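Local coordinates for hypothetical protein yxiM (PDB 2O14), which is an uncharacterized member of the GDSL lipolytic enzyme family and probably acts as an ester hydrolase, at residues A[182-187]-A[340-345]. Sequence-based numbering, arbitrary orientation.
Sequences SKQAGW and TLHPNR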
loop_
_atom_site.group_PDB
_atom_site.type_symbol
_atom_site.label_atom_id
_atom_site.label_comp_id
_atom_site.label_asym_id
_atom_site.label_seq_id
_atom_site.Cartn_x
_atom_site.Cartn_y
_atom_site.Cartn_z
ATOM N N SER A 182 -13.218 -3.660 6.381
ATOM C CA SER A 182 -13.258 -4.574 5.245
ATOM C C SER A 182 -13.383 -6.047 5.616
ATOM O O SER A 182 -12.685 -6.550 6.500
ATOM C CB SER A 182 -12.027 -4.371 4.347
ATOM O OG SER A 182 -10.814 -4.569 5.051
ATOM N N LYS A 183 -14.291 -6.724 4.920
ATOM C CA LYS A 183 -14.559 -8.144 5.112
ATOM C C LYS A 183 -13.318 -8.947 4.710
ATOM O O LYS A 183 -13.011 -9.983 5.300
ATOM C CB LYS A 183 -15.758 -8.547 4.251
ATOM C CG LYS A 183 -16.205 -9.990 4.386
ATOM C CD LYS A 183 -17.327 -10.280 3.397
ATOM C CE LYS A 183 -17.834 -11.707 3.524
ATOM N NZ LYS A 183 -18.894 -12.001 2.517
ATOM N N GLN A 184 -12.617 -8.451 3.697
ATOM C CA GLN A 184 -11.402 -9.082 3.205
ATOM C C GLN A 184 -10.228 -8.202 3.623
ATOM O O GLN A 184 -10.406 -7.015 3.906
ATOM C CB GLN A 184 -11.442 -9.186 1.677
ATOM C CG GLN A 184 -10.346 -10.064 1.080
ATOM C CD GLN A 184 -10.431 -10.158 -0.434
ATOM O OE1 GLN A 184 -11.475 -9.881 -1.029
ATOM N NE2 GLN A 184 -9.334 -10.568 -1.065
ATOM N N ALA A 185 -9.033 -8.778 3.665
ATOM C CA ALA A 185 -7.848 -8.017 4.036
ATOM C C ALA A 185 -6.553 -8.771 3.736
ATOM O O ALA A 185 -6.532 -9.999 3.678
ATOM C CB ALA A 185 -7.910 -7.647 5.516
ATOM N N GLY A 186 -5.477 -8.021 3.520
ATOM C CA GLY A 186 -4.186 -8.632 3.265
ATOM C C GLY A 186 -3.491 -8.559 4.606
ATOM O O GLY A 186 -3.785 -7.651 5.377
ATOM N N TRP A 187 -2.582 -9.477 4.912
ATOM C CA TRP A 187 -1.950 -9.414 6.225
ATOM C C TRP A 187 -1.101 -8.170 6.439
ATOM O O TRP A 187 -0.803 -7.812 7.574
ATOM C CB TRP A 187 -1.149 -10.692 6.539
ATOM C CG TRP A 187 0.104 -10.946 5.747
ATOM C CD1 TRP A 187 0.236 -11.752 4.651
ATOM C CD2 TRP A 187 1.424 -10.482 6.063
ATOM N NE1 TRP A 187 1.557 -11.828 4.273
ATOM C CE2 TRP A 187 2.306 -11.057 5.122
ATOM C CE3 TRP A 187 1.945 -9.638 7.055
ATOM C CZ2 TRP A 187 3.684 -10.817 5.144
ATOM C CZ3 TRP A 187 3.317 -9.399 7.077
ATOM C CH2 TRP A 187 4.169 -9.987 6.126
ATOM N N THR A 340 -10.554 -20.220 -1.803
ATOM C CA THR A 340 -9.466 -20.891 -1.099
ATOM C C THR A 340 -8.116 -20.193 -1.216
ATOM O O THR A 340 -7.113 -20.698 -0.711
ATOM C CB THR A 340 -9.291 -22.335 -1.600
ATOM O OG1 THR A 340 -8.851 -22.317 -2.966
ATOM C CG2 THR A 340 -10.608 -23.093 -1.503
ATOM N N LEU A 341 -8.080 -19.039 -1.872
ATOM C CA LEU A 341 -6.817 -18.329 -2.039
ATOM C C LEU A 341 -6.693 -17.049 -1.223
ATOM O O LEU A 341 -5.631 -16.761 -0.677
ATOM C CB LEU A 341 -6.589 -18.002 -3.517
ATOM C CG LEU A 341 -5.270 -17.291 -3.852
ATOM C CD1 LEU A 341 -4.095 -18.205 -3.527
ATOM C CD2 LEU A 341 -5.250 -16.914 -5.332
ATOM N N HIS A 342 -7.778 -16.289 -1.134
ATOM C CA HIS A 342 -7.765 -15.019 -0.411
ATOM C C HIS A 342 -8.207 -15.070 1.046
ATOM O O HIS A 342 -9.342 -15.438 1.353
ATOM C CB HIS A 342 -8.623 -13.993 -1.156
ATOM C CG HIS A 342 -8.229 -13.814 -2.588
ATOM N ND1 HIS A 342 -9.056 -14.157 -3.635
ATOM C CD2 HIS A 342 -7.082 -13.363 -3.146
ATOM C CE1 HIS A 342 -8.435 -13.925 -4.777
ATOM N NE2 HIS A 342 -7.234 -13.442 -4.509
ATOM N N PRO A 343 -7.308 -14.692 1.967
ATOM C CA PRO A 343 -7.642 -14.699 3.393
ATOM C C PRO A 343 -8.680 -13.618 3.667
ATOM O O PRO A 343 -8.773 -12.641 2.916
ATOM C CB PRO A 343 -6.310 -14.361 4.066
ATOM C CG PRO A 343 -5.286 -14.825 3.078
ATOM C CD PRO A 343 -5.880 -14.393 1.767
ATOM N N ASN A 344 -9.479 -13.801 4.714
ATOM C CA ASN A 344 -10.450 -12.779 5.080
ATOM C C ASN A 344 -9.748 -11.988 6.175
ATOM O O ASN A 344 -8.559 -12.198 6.416
ATOM C CB ASN A 344 -11.750 -13.392 5.615
ATOM C CG ASN A 344 -11.516 -14.393 6.731
ATOM O OD1 ASN A 344 -10.654 -14.204 7.590
ATOM N ND2 ASN A 344 -12.302 -15.463 6.730
ATOM N N ARG A 345 -10.462 -11.089 6.840
ATOM C CA ARG A 345 -9.845 -10.297 7.896
ATOM C C ARG A 345 -9.214 -11.176 8.985
ATOM O O ARG A 345 -8.077 -10.936 9.406
ATOM C CB ARG A 345 -10.879 -9.344 8.505
ATOM C CG ARG A 345 -10.352 -8.484 9.649
ATOM C CD ARG A 345 -11.331 -7.375 9.977
ATOM N NE ARG A 345 -11.325 -6.332 8.952
ATOM C CZ ARG A 345 -10.456 -5.327 8.916
ATOM N NH1 ARG A 345 -9.525 -5.219 9.851
ATOM N NH2 ARG A 345 -10.510 -4.437 7.936
HETATM O O HOH W 1 -7.142 -11.550 0.705
#
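Arg345 turns the edge of its guanidinium to the carbonyl of Ser182. NE gives the main bond, to Ser182 O at 2.8 Å, with that oxygen close to the guanidinium plane and the N-H pointing at it fairly straight (157°). NH2 adds a weak, bent bond to Ser182 OG at 2.9 Å and has a further, stronger partner in Leu179 O. The chain leaves the backbone with CG anti to N and then bends at chi3 (-73°), which swings NE back onto the carbonyl. Shortened to an alanine, this position would probably leave Ser182 O and Leu179 O without their guanidinium donors, though the backbone bond to Lys183 O would remain. The Ser182 hydroxyl stands between its own backbone N and carbonyl carbon and donates to Gln184 O at 2.7 Å, nearly in line with that C=O, tying the loop to itself. One residue on, Lys183 O accepts from Arg345 N at 3.2 Å, and Asn344 CB rests against the same oxygen. Asn344 is the N-cap of helix 345-361: its OD1 bonds Gly347 N, while ND2 reaches Gly333 O. In this GDSL (SGNH-hydrolase) fold, the contact thus joins the loop after strand 164-169 to the loop carrying His342, which by similarity completes a triad with Ser171 and Asp339; ND1 of the histidine bonds Asp339 OD2. Gln184, extended beyond CG, brings NE2 to 3.5 Å from His342 CB, its amide plane 40° from that of the imidazole. The same NE2 donates to a water at 3.0 Å, and the water also bonds Pro343 O, bridging the two loops beside the histidine. Ala185 CB packs on Arg345 CA at 4.1 Å.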